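HTH-type transcriptional activator ampR (Citrobacter freundii, PDB 3KOS) regulates transcription of the AmpC beta-lactamase gene as a DNA-binding protein of the LysR family, represented here by its effector-binding domain. Local coordinates at residues S93-P98 / L102-L107; M119-E124 / T175-G180; T141-A146 / G151-P156. All coordinates share one frame; numbering follows the deposited sequence.

Interaction 1 of 3, residues S93-P98 / L102-L107; sequences SQIQTP and LKFPLL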
ATOM      1  N   SER A  93     -17.977  -5.186  17.374  1.00 23.42           N
ATOM      2  CA  SER A  93     -18.769  -5.654  18.506  1.00 23.15           C
ATOM      3  C   SER A  93     -19.259  -4.485  19.356  1.00 24.70           C
ATOM      4  O   SER A  93     -20.166  -4.639  20.170  1.00 25.82           O
ATOM      5  CB  SER A  93     -17.964  -6.635  19.360  1.00 20.97           C
ATOM      6  OG  SER A  93     -16.970  -5.958  20.110  1.00 24.81           O
ATOM      7  N   GLN A  94     -18.654  -3.316  19.160  1.00 21.18           N
ATOM      8  CA  GLN A  94     -18.991  -2.130  19.936  1.00 20.13           C
ATOM      9  C   GLN A  94     -19.732  -1.104  19.085  1.00 19.60           C
ATOM     10  O   GLN A  94     -19.931   0.036  19.496  1.00 20.43           O
ATOM     11  CB  GLN A  94     -17.725  -1.507  20.513  1.00 23.68           C
ATOM     12  CG  GLN A  94     -16.959  -2.435  21.446  1.00 25.53           C
ATOM     13  CD  GLN A  94     -15.506  -2.031  21.606  1.00 30.11           C
ATOM     14  OE1 GLN A  94     -15.190  -1.052  22.287  1.00 31.69           O
ATOM     15  NE2 GLN A  94     -14.610  -2.790  20.982  1.00 31.43           N
ATOM     16  N   ILE A  95     -20.125  -1.519  17.887  1.00 21.24           N
ATOM     17  CA  ILE A  95     -20.789  -0.629  16.943  1.00 20.31           C
ATOM     18  C   ILE A  95     -22.160  -1.181  16.577  1.00 23.80           C
ATOM     19  O   ILE A  95     -22.274  -2.204  15.901  1.00 24.14           O
ATOM     20  CB  ILE A  95     -19.925  -0.417  15.678  1.00 20.60           C
ATOM     21  CG1 ILE A  95     -18.642   0.326  16.056  1.00 18.76           C
ATOM     22  CG2 ILE A  95     -20.700   0.331  14.602  1.00 18.68           C
ATOM     23  CD1 ILE A  95     -17.590   0.362  14.954  1.00 19.81           C
ATOM     24  N   GLN A  96     -23.199  -0.501  17.048  1.00 25.22           N
ATOM     25  CA  GLN A  96     -24.572  -0.904  16.762  1.00 24.39           C
ATOM     26  C   GLN A  96     -25.262   0.118  15.865  1.00 20.72           C
ATOM     27  O   GLN A  96     -26.113  -0.236  15.045  1.00 24.61           O
ATOM     28  CB  GLN A  96     -25.358  -1.105  18.065  1.00 26.80           C
ATOM     29  CG  GLN A  96     -24.994  -2.385  18.816  1.00 33.39           C
ATOM     30  CD  GLN A  96     -23.751  -2.246  19.691  1.00 37.92           C
ATOM     31  OE1 GLN A  96     -23.575  -1.247  20.395  1.00 40.22           O
ATOM     32  NE2 GLN A  96     -22.891  -3.263  19.664  1.00 37.54           N
ATOM     33  N   THR A  97     -24.878   1.381  16.012  1.00 19.94           N
ATOM     34  CA  THR A  97     -25.413   2.455  15.185  1.00 19.65           C
ATOM     35  C   THR A  97     -24.265   3.294  14.621  1.00 19.75           C
ATOM     36  O   THR A  97     -23.155   3.250  15.131  1.00 20.83           O
ATOM     37  CB  THR A  97     -26.355   3.377  15.994  1.00 24.40           C
ATOM     38  OG1 THR A  97     -25.589   4.131  16.941  1.00 26.35           O
ATOM     39  CG2 THR A  97     -27.394   2.560  16.740  1.00 28.26           C
ATOM     40  N   PRO A  98     -24.529   4.056  13.552  1.00 20.32           N
ATOM     41  CA  PRO A  98     -23.463   4.862  12.950  1.00 18.65           C
ATOM     42  C   PRO A  98     -22.723   5.764  13.940  1.00 21.38           C
ATOM     43  O   PRO A  98     -21.509   5.925  13.815  1.00 18.24           O
ATOM     44  CB  PRO A  98     -24.209   5.690  11.906  1.00 19.20           C
ATOM     45  CG  PRO A  98     -25.321   4.779  11.477  1.00 19.46           C
ATOM     46  CD  PRO A  98     -25.750   4.056  12.728  1.00 20.99           C
ATOM     47  N   LEU A 102     -17.841   6.684  16.137  1.00 16.68           N
ATOM     48  CA  LEU A 102     -17.063   7.770  16.729  1.00 17.22           C
ATOM     49  C   LEU A 102     -16.465   7.437  18.099  1.00 17.32           C
ATOM     50  O   LEU A 102     -15.766   8.256  18.702  1.00 19.12           O
ATOM     51  CB  LEU A 102     -17.892   9.057  16.776  1.00 18.86           C
ATOM     52  CG  LEU A 102     -18.362   9.501  15.393  1.00 20.58           C
ATOM     53  CD1 LEU A 102     -19.257  10.724  15.465  1.00 24.83           C
ATOM     54  CD2 LEU A 102     -17.153   9.769  14.501  1.00 20.52           C
ATOM     55  N   LYS A 103     -16.723   6.230  18.584  1.00 17.54           N
ATOM     56  CA  LYS A 103     -15.999   5.737  19.747  1.00 17.59           C
ATOM     57  C   LYS A 103     -14.533   5.557  19.384  1.00 21.03           C
ATOM     58  O   LYS A 103     -13.664   5.571  20.253  1.00 18.98           O
ATOM     59  CB  LYS A 103     -16.551   4.386  20.189  1.00 18.06           C
ATOM     60  CG  LYS A 103     -17.930   4.419  20.806  1.00 21.04           C
ATOM     61  CD  LYS A 103     -18.391   2.987  21.013  1.00 19.68           C
ATOM     62  CE  LYS A 103     -19.770   2.911  21.619  1.00 27.04           C
ATOM     63  NZ  LYS A 103     -20.141   1.485  21.825  1.00 24.46           N
ATOM     64  N   PHE A 104     -14.265   5.390  18.090  1.00 17.28           N
ATOM     65  CA  PHE A 104     -12.927   5.025  17.623  1.00 15.00           C
ATOM     66  C   PHE A 104     -12.310   6.079  16.708  1.00 15.08           C
ATOM     67  O   PHE A 104     -13.014   6.945  16.189  1.00 14.40           O
ATOM     68  CB  PHE A 104     -12.985   3.669  16.923  1.00 15.03           C
ATOM     69  CG  PHE A 104     -13.656   2.611  17.743  1.00 15.88           C
ATOM     70  CD1 PHE A 104     -12.988   2.011  18.792  1.00 18.13           C
ATOM     71  CD2 PHE A 104     -14.961   2.243  17.490  1.00 19.44           C
ATOM     72  CE1 PHE A 104     -13.606   1.048  19.566  1.00 19.62           C
ATOM     73  CE2 PHE A 104     -15.584   1.277  18.259  1.00 21.00           C
ATOM     74  CZ  PHE A 104     -14.904   0.683  19.299  1.00 20.65           C
ATOM     75  N   PRO A 105     -10.982   6.024  16.526  1.00 15.27           N
ATOM     76  CA  PRO A 105     -10.352   6.937  15.568  1.00 13.59           C
ATOM     77  C   PRO A 105     -10.837   6.600  14.166  1.00 13.21           C
ATOM     78  O   PRO A 105     -11.287   5.483  13.937  1.00 12.10           O
ATOM     79  CB  PRO A 105      -8.859   6.610  15.698  1.00 15.59           C
ATOM     80  CG  PRO A 105      -8.721   5.993  17.052  1.00 18.92           C
ATOM     81  CD  PRO A 105      -9.988   5.224  17.266  1.00 15.67           C
ATOM     82  N   LEU A 106     -10.748   7.554  13.251  1.00 12.61           N
ATOM     83  CA  LEU A 106     -11.206   7.336  11.892  1.00 12.81           C
ATOM     84  C   LEU A 106     -10.017   7.197  10.956  1.00 12.58           C
ATOM     85  O   LEU A 106      -9.004   7.866  11.123  1.00 12.92           O
ATOM     86  CB  LEU A 106     -12.115   8.480  11.444  1.00 13.79           C
ATOM     87  CG  LEU A 106     -13.395   8.680  12.275  1.00 14.25           C
ATOM     88  CD1 LEU A 106     -14.142   9.924  11.820  1.00 15.63           C
ATOM     89  CD2 LEU A 106     -14.294   7.450  12.184  1.00 11.38           C
ATOM     90  N   LEU A 107     -10.147   6.315   9.975  1.00 10.62           N
ATOM     91  CA  LEU A 107      -9.129   6.144   8.951  1.00 10.54           C
ATOM     92  C   LEU A 107      -9.752   6.583   7.641  1.00  8.48           C
ATOM     93  O   LEU A 107     -10.879   6.185   7.326  1.00  9.40           O
ATOM     94  CB  LEU A 107      -8.713   4.666   8.837  1.00  8.85           C
ATOM     95  CG  LEU A 107      -8.457   3.938  10.167  1.00 12.42           C
ATOM     96  CD1 LEU A 107      -8.048   2.486   9.938  1.00 11.03           C
ATOM     97  CD2 LEU A 107      -7.417   4.645  11.015  1.00 10.97           C
TER

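Interaction 2 of 3, residues M119-E124 / T175-G180; sequences MQTVGE and TQIDLG. Unlike the reference sequence in segment 119-124: Thr121 (reference Ala), Val122 (reference Ala).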
HETATM    1  N   MSE A 119     -21.398  10.051   6.900  1.00 13.91           N
HETATM    2  CA  MSE A 119     -22.243  10.414   8.032  1.00 15.85           C
HETATM    3  C   MSE A 119     -23.468  11.192   7.552  1.00 17.11           C
HETATM    4  O   MSE A 119     -24.589  10.895   7.946  1.00 17.31           O
HETATM    5  CB  MSE A 119     -21.461  11.253   9.050  1.00 15.57           C
HETATM    6  CG  MSE A 119     -20.398  10.468   9.815  1.00 16.63           C
HETATM    7 SE   MSE A 119     -21.203   9.021  10.864  1.00 33.24          SE
HETATM    8  CE  MSE A 119     -19.576   8.251  11.664  1.00 22.46           C
ATOM      9  N   GLN A 120     -23.235  12.197   6.715  1.00 16.47           N
ATOM     10  CA  GLN A 120     -24.318  13.018   6.172  1.00 17.41           C
ATOM     11  C   GLN A 120     -25.371  12.141   5.479  1.00 18.99           C
ATOM     12  O   GLN A 120     -26.574  12.325   5.676  1.00 17.93           O
ATOM     13  CB  GLN A 120     -23.741  14.053   5.204  1.00 21.11           C
ATOM     14  CG  GLN A 120     -24.768  14.921   4.494  1.00 21.69           C
ATOM     15  CD  GLN A 120     -24.142  15.905   3.511  1.00 23.09           C
ATOM     16  OE1 GLN A 120     -23.633  15.520   2.453  1.00 23.93           O
ATOM     17  NE2 GLN A 120     -24.192  17.187   3.851  1.00 27.51           N
ATOM     18  N   THR A 121     -24.910  11.166   4.697  1.00 17.10           N
ATOM     19  CA  THR A 121     -25.794  10.258   3.964  1.00 14.82           C
ATOM     20  C   THR A 121     -26.670   9.410   4.874  1.00 18.06           C
ATOM     21  O   THR A 121     -27.820   9.115   4.536  1.00 17.87           O
ATOM     22  CB  THR A 121     -24.976   9.331   3.030  1.00 13.66           C
ATOM     23  OG1 THR A 121     -24.294  10.131   2.057  1.00 16.90           O
ATOM     24  CG2 THR A 121     -25.864   8.327   2.322  1.00 16.46           C
ATOM     25  N   VAL A 122     -26.140   9.014   6.025  1.00 16.17           N
ATOM     26  CA  VAL A 122     -26.922   8.197   6.950  1.00 16.13           C
ATOM     27  C   VAL A 122     -27.625   9.048   8.008  1.00 19.67           C
ATOM     28  O   VAL A 122     -28.229   8.517   8.931  1.00 24.17           O
ATOM     29  CB  VAL A 122     -26.085   7.088   7.644  1.00 17.65           C
ATOM     30  CG1 VAL A 122     -25.554   6.105   6.619  1.00 16.73           C
ATOM     31  CG2 VAL A 122     -24.946   7.688   8.472  1.00 17.70           C
ATOM     32  N   GLY A 123     -27.533  10.367   7.873  1.00 20.76           N
ATOM     33  CA  GLY A 123     -28.313  11.263   8.711  1.00 20.81           C
ATOM     34  C   GLY A 123     -27.651  11.700  10.004  1.00 27.51           C
ATOM     35  O   GLY A 123     -28.333  12.129  10.931  1.00 29.53           O
ATOM     36  N   GLU A 124     -26.325  11.603  10.064  1.00 21.11           N
ATOM     37  CA  GLU A 124     -25.571  12.022  11.243  1.00 23.78           C
ATOM     38  C   GLU A 124     -24.780  13.281  10.945  1.00 28.27           C
ATOM     39  O   GLU A 124     -24.523  13.609   9.786  1.00 28.25           O
ATOM     40  CB  GLU A 124     -24.602  10.929  11.693  1.00 21.41           C
ATOM     41  CG  GLU A 124     -25.263   9.631  12.107  1.00 25.87           C
ATOM     42  CD  GLU A 124     -25.825   9.684  13.512  1.00 34.58           C
ATOM     43  OE1 GLU A 124     -25.319  10.481  14.334  1.00 31.11           O
ATOM     44  OE2 GLU A 124     -26.768   8.915  13.790  1.00 37.05           O
ATOM     45  N   THR A 175     -25.148   0.922   4.078  1.00 14.66           N
ATOM     46  CA  THR A 175     -25.090   2.145   3.282  1.00 17.46           C
ATOM     47  C   THR A 175     -23.714   2.398   2.690  1.00 16.85           C
ATOM     48  O   THR A 175     -22.705   2.343   3.388  1.00 12.68           O
ATOM     49  CB  THR A 175     -25.527   3.388   4.091  1.00 19.40           C
ATOM     50  OG1 THR A 175     -26.881   3.225   4.524  1.00 18.65           O
ATOM     51  CG2 THR A 175     -25.426   4.644   3.231  1.00 17.90           C
ATOM     52  N   GLN A 176     -23.690   2.676   1.389  1.00 17.11           N
ATOM     53  CA  GLN A 176     -22.447   2.940   0.679  1.00 16.69           C
ATOM     54  C   GLN A 176     -22.523   4.276  -0.052  1.00 20.99           C
ATOM     55  O   GLN A 176     -23.605   4.703  -0.451  1.00 22.05           O
ATOM     56  CB  GLN A 176     -22.204   1.853  -0.356  1.00 18.23           C
ATOM     57  CG  GLN A 176     -22.206   0.448   0.179  1.00 15.75           C
ATOM     58  CD  GLN A 176     -22.077  -0.558  -0.930  1.00 22.06           C
ATOM     59  OE1 GLN A 176     -21.093  -1.295  -1.004  1.00 24.19           O
ATOM     60  NE2 GLN A 176     -23.061  -0.581  -1.823  1.00 21.58           N
ATOM     61  N   ILE A 177     -21.377   4.924  -0.247  1.00 16.23           N
ATOM     62  CA  ILE A 177     -21.326   6.166  -1.020  1.00 16.78           C
ATOM     63  C   ILE A 177     -20.387   6.023  -2.220  1.00 19.04           C
ATOM     64  O   ILE A 177     -19.486   5.184  -2.216  1.00 13.63           O
ATOM     65  CB  ILE A 177     -20.893   7.375  -0.162  1.00 17.37           C
ATOM     66  CG1 ILE A 177     -19.524   7.130   0.481  1.00 15.91           C
ATOM     67  CG2 ILE A 177     -21.938   7.678   0.915  1.00 20.63           C
ATOM     68  CD1 ILE A 177     -18.957   8.340   1.223  1.00 17.51           C
ATOM     69  N   ASP A 178     -20.604   6.853  -3.239  1.00 16.31           N
ATOM     70  CA  ASP A 178     -19.788   6.847  -4.449  1.00 15.75           C
ATOM     71  C   ASP A 178     -19.011   8.150  -4.539  1.00 17.25           C
ATOM     72  O   ASP A 178     -19.593   9.211  -4.757  1.00 17.23           O
ATOM     73  CB  ASP A 178     -20.695   6.681  -5.675  1.00 18.05           C
ATOM     74  CG  ASP A 178     -19.933   6.693  -6.995  1.00 19.46           C
ATOM     75  OD1 ASP A 178     -18.721   6.991  -7.025  1.00 17.95           O
ATOM     76  OD2 ASP A 178     -20.568   6.400  -8.031  1.00 29.23           O
ATOM     77  N   LEU A 179     -17.698   8.073  -4.340  1.00 13.39           N
ATOM     78  CA  LEU A 179     -16.837   9.236  -4.482  1.00 12.91           C
ATOM     79  C   LEU A 179     -15.832   9.009  -5.610  1.00 14.40           C
ATOM     80  O   LEU A 179     -14.821   9.706  -5.706  1.00 14.94           O
ATOM     81  CB  LEU A 179     -16.102   9.531  -3.171  1.00 15.84           C
ATOM     82  CG  LEU A 179     -17.027   9.827  -1.986  1.00 20.65           C
ATOM     83  CD1 LEU A 179     -16.227  10.132  -0.718  1.00 18.30           C
ATOM     84  CD2 LEU A 179     -17.957  10.979  -2.330  1.00 19.72           C
ATOM     85  N   GLY A 180     -16.124   8.030  -6.461  1.00 12.80           N
ATOM     86  CA  GLY A 180     -15.242   7.687  -7.563  1.00 13.95           C
ATOM     87  C   GLY A 180     -15.378   6.229  -7.960  1.00 13.98           C
ATOM     88  O   GLY A 180     -15.997   5.437  -7.242  1.00 11.90           O
TER

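Interaction 3 of 3, residues T141-A146 / G151-P156; sequences TMLEAA and GVAIAP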
ATOM      1  N   THR A 141      -3.134  -0.213   2.533  1.00  7.04           N
ATOM      2  CA  THR A 141      -2.484   0.128   3.805  1.00  6.79           C
ATOM      3  C   THR A 141      -3.528   0.479   4.864  1.00  7.24           C
ATOM      4  O   THR A 141      -3.429   0.059   6.022  1.00  7.48           O
ATOM      5  CB  THR A 141      -1.525   1.316   3.604  1.00  7.33           C
ATOM      6  OG1 THR A 141      -0.560   0.965   2.600  1.00  8.46           O
ATOM      7  CG2 THR A 141      -0.802   1.672   4.915  1.00  5.55           C
HETATM    8  N   MSE A 142      -4.541   1.243   4.473  1.00  7.21           N
HETATM    9  CA  MSE A 142      -5.599   1.607   5.417  1.00  6.54           C
HETATM   10  C   MSE A 142      -6.256   0.365   6.038  1.00  8.29           C
HETATM   11  O   MSE A 142      -6.536   0.337   7.241  1.00  9.79           O
HETATM   12  CB  MSE A 142      -6.675   2.447   4.721  1.00  6.90           C
HETATM   13  CG  MSE A 142      -7.783   2.846   5.647  1.00  9.60           C
HETATM   14 SE   MSE A 142      -9.311   3.604   4.652  1.00 23.37          SE
HETATM   15  CE  MSE A 142      -8.406   5.049   3.685  1.00 15.24           C
ATOM     16  N   LEU A 143      -6.525  -0.648   5.216  1.00  9.40           N
ATOM     17  CA  LEU A 143      -7.223  -1.848   5.704  1.00  7.87           C
ATOM     18  C   LEU A 143      -6.328  -2.737   6.558  1.00  9.96           C
ATOM     19  O   LEU A 143      -6.820  -3.504   7.390  1.00 10.49           O
ATOM     20  CB  LEU A 143      -7.851  -2.652   4.556  1.00  6.83           C
ATOM     21  CG  LEU A 143      -9.318  -2.309   4.263  1.00  8.64           C
ATOM     22  CD1 LEU A 143     -10.228  -2.753   5.400  1.00  6.90           C
ATOM     23  CD2 LEU A 143      -9.503  -0.809   3.983  1.00  9.28           C
ATOM     24  N   GLU A 144      -5.018  -2.645   6.357  1.00  9.59           N
ATOM     25  CA  GLU A 144      -4.095  -3.299   7.275  1.00  9.94           C
ATOM     26  C   GLU A 144      -4.219  -2.665   8.648  1.00 11.79           C
ATOM     27  O   GLU A 144      -4.292  -3.365   9.661  1.00 10.52           O
ATOM     28  CB  GLU A 144      -2.643  -3.236   6.773  1.00 10.57           C
ATOM     29  CG  GLU A 144      -2.385  -4.119   5.568  1.00 14.58           C
ATOM     30  CD  GLU A 144      -2.678  -5.590   5.859  1.00 17.16           C
ATOM     31  OE1 GLU A 144      -3.566  -6.168   5.189  1.00 21.16           O
ATOM     32  OE2 GLU A 144      -2.027  -6.156   6.767  1.00 17.52           O
ATOM     33  N   ALA A 145      -4.250  -1.332   8.683  1.00  8.95           N
ATOM     34  CA  ALA A 145      -4.406  -0.621   9.954  1.00  9.61           C
ATOM     35  C   ALA A 145      -5.754  -0.948  10.597  1.00 10.89           C
ATOM     36  O   ALA A 145      -5.837  -1.132  11.810  1.00 12.23           O
ATOM     37  CB  ALA A 145      -4.267   0.884   9.746  1.00  9.10           C
ATOM     38  N   ALA A 146      -6.807  -1.017   9.781  1.00  9.49           N
ATOM     39  CA  ALA A 146      -8.135  -1.382  10.281  1.00 10.66           C
ATOM     40  C   ALA A 146      -8.181  -2.807  10.846  1.00 12.32           C
ATOM     41  O   ALA A 146      -8.801  -3.046  11.888  1.00 14.13           O
ATOM     42  CB  ALA A 146      -9.201  -1.196   9.192  1.00 10.03           C
ATOM     43  N   GLY A 151      -8.545   1.792  13.965  1.00 12.76           N
ATOM     44  CA  GLY A 151      -9.684   2.671  13.802  1.00 12.93           C
ATOM     45  C   GLY A 151     -10.652   2.081  12.805  1.00  9.88           C
ATOM     46  O   GLY A 151     -10.465   0.956  12.337  1.00 11.08           O
ATOM     47  N   VAL A 152     -11.699   2.835  12.496  1.00  9.57           N
ATOM     48  CA  VAL A 152     -12.675   2.420  11.501  1.00 10.30           C
ATOM     49  C   VAL A 152     -12.304   3.049  10.164  1.00  9.75           C
ATOM     50  O   VAL A 152     -12.121   4.259  10.074  1.00 10.45           O
ATOM     51  CB  VAL A 152     -14.095   2.854  11.907  1.00  9.26           C
ATOM     52  CG1 VAL A 152     -15.113   2.433  10.835  1.00 10.09           C
ATOM     53  CG2 VAL A 152     -14.456   2.248  13.257  1.00 10.53           C
ATOM     54  N   ALA A 153     -12.164   2.208   9.143  1.00 10.55           N
ATOM     55  CA  ALA A 153     -11.796   2.660   7.808  1.00 10.49           C
ATOM     56  C   ALA A 153     -13.041   2.924   6.968  1.00  9.45           C
ATOM     57  O   ALA A 153     -14.131   2.481   7.304  1.00  9.02           O
ATOM     58  CB  ALA A 153     -10.954   1.600   7.128  1.00  8.97           C
ATOM     59  N   ILE A 154     -12.872   3.661   5.883  1.00 10.77           N
ATOM     60  CA  ILE A 154     -13.914   3.737   4.873  1.00 11.45           C
ATOM     61  C   ILE A 154     -13.236   3.577   3.521  1.00 10.51           C
ATOM     62  O   ILE A 154     -12.293   4.306   3.195  1.00 13.39           O
ATOM     63  CB  ILE A 154     -14.760   5.038   4.992  1.00  9.87           C
ATOM     64  CG1 ILE A 154     -15.933   5.009   3.996  1.00 12.05           C
ATOM     65  CG2 ILE A 154     -13.883   6.280   4.823  1.00 11.39           C
ATOM     66  CD1 ILE A 154     -16.960   6.124   4.226  1.00 12.46           C
ATOM     67  N   ALA A 155     -13.700   2.601   2.746  1.00 11.05           N
ATOM     68  CA  ALA A 155     -12.997   2.208   1.534  1.00 12.41           C
ATOM     69  C   ALA A 155     -13.912   1.440   0.588  1.00 11.02           C
ATOM     70  O   ALA A 155     -15.014   1.043   0.975  1.00 10.97           O
ATOM     71  CB  ALA A 155     -11.762   1.365   1.893  1.00  9.95           C
ATOM     72  N   PRO A 156     -13.467   1.234  -0.662  1.00 10.93           N
ATOM     73  CA  PRO A 156     -14.302   0.494  -1.618  1.00  9.58           C
ATOM     74  C   PRO A 156     -14.475  -0.965  -1.207  1.00  9.92           C
ATOM     75  O   PRO A 156     -13.531  -1.752  -1.265  1.00 10.16           O
ATOM     76  CB  PRO A 156     -13.510   0.586  -2.921  1.00 11.71           C
ATOM     77  CG  PRO A 156     -12.740   1.864  -2.796  1.00 10.44           C
ATOM     78  CD  PRO A 156     -12.321   1.883  -1.326  1.00 12.27           C
TER
HETATM   79  O   HOH W   1     -10.857  -1.634  12.818  1.00 13.07           O

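Interaction 1 of 3, residues S93-P98 / L102-L107
Phe104 and Gln94 bury the most surface here, and they meet with the ring of the phenylalanine pushed end-on into the glutamine side chain. CZ, the far corner of the ring, lies 3.5 Å from OE1 of Gln94, while Gln94 CB sits in the plane of the ring at its edge. The ring edge, led by CZ, is turned against the amide, the two planes standing 86° apart. Gln94 NE2 finds its hydrogen-bond partner outside the contact, at Thr90 O, which ties the amide back to Thr90 in helix 89-92. Farther round the rim, CE2 of Phe104 touches Ile95 CG1 at 3.9 Å, and CD1 of the same isoleucine reaches alongside.

Lys103 supplies the polar half. Its fully extended chain beyond CG, with chi2 to chi4 all near 180°, spans the gap to the Gln94 carbonyl: NZ donates to Gln94 O at 2.8 Å, in the carbonyl plane and on a lone pair. Lys103 CB meanwhile rests 3.7 Å above the Phe104 ring plane, near its rim.

Asp100 steadies the turn from within, OD2 accepting from the backbone N of both Gln96 and Thr97. The whole is a surface loop folded back on itself, linking helix 89-92 to strand 106-109 in the LysR effector-binding domain.

Interaction 2 of 3, residues M119-E124 / T175-G180
Thr121, in the last turn of helix 114-121, is the first residue of 119-124 to reach the other segment, and it touches two side chains. Its methyl CG2 comes within 3.8 Å of Thr175 CG2, and its OG1 lies 3.6 Å from the methyl CG2 of Ile177. That hydroxyl stands beside its own backbone N (chi1 -62°) and is hydrogen-bonded to Leu117 O one turn back, so toward Ile177 it offers only van der Waals contact. Val122 follows as the chain leaves helical geometry; its CG1 packs 3.7 Å from Thr175 CG2 and equally close to Thr175 CB. Thr175 thus sets one methyl against both successive residues, while its OG1 bonds to a bound glycerol, probably from the crystallisation liquor. Gly123, at positive phi, is the C-prime residue of a Schellman motif: its N bonds to Gln120 O, and Glu124 N to Met119 O at 2.8 Å.

No hydrogen bond spans the two segments themselves. Trp118, just before 119-124 in the same helix, does bond to 175-180, NE1 donating to Thr175 O and the side chain touching Ile177. Backbone hydrogen bonding between Ile177 and Met83 also joins 175-180 to strand 73-86, so the C-terminal end of helix 114-121 lies against a connection bound to that strand.

Interaction 3 of 3, residues T141-A146 / G151-P156
Met142, a selenomethionine, starts with CG anti to its backbone N (chi1 180°) and remains extended through chi2 (-169°), which carries its selenium out from helix 139-147 to strand 153-156; the bend at chi3 (-56°) then turns only the terminal CE. There SE meets Ala153 CB at 3.6 Å and Ile154 O at 3.4 Å, while CG also packs on the Ala153 methyl. Leu143, one residue on, places its CD2 3.8 Å from Ala155 CB. Ala146, a turn after Met142, sets its own methyl 3.9 Å from Ala153 CB.

Ala153 and Ala155 both direct their methyls at the helix, whereas Ile154 between them faces away, onto Trp115 and Trp118 of helix 114-121. The axes of the helix and strand segments approach to 8.7 Å, consistent with the small alanine side chains between them. Leu107 of strand 106-109 packs beside them on Met142, Ala146 and Ala153.

Where the segments converge, a water donates to Ala146 O and to Gly151 O, each at 2.7 Å, bridging two buried carbonyls. No direct hydrogen bond crosses the contact, so its cohesion is apolar packing, with this single water satisfying main-chain oxygens at the edge.

Interaction 3 is the core contact, every touching residue buried; interaction 2 is partly buried and interaction 1 lies at the surface, its centre about 22 Å from the centre of the chain. The chemistry follows: interaction 1 alone has a direct hydrogen bond between its segments, interaction 2 relies on methyl contacts, and interaction 3 combines apolar packing with a water bridge. They also touch one another. Segments 102-107 and 151-156 probably pair through Leu107 N to Val152 O and Val152 N to Pro105 O. Pro98 packs on Val122, and Leu102 on Met119, joining interactions 1 and 2, whereas interactions 2 and 3 meet through Ile177 and Ile154.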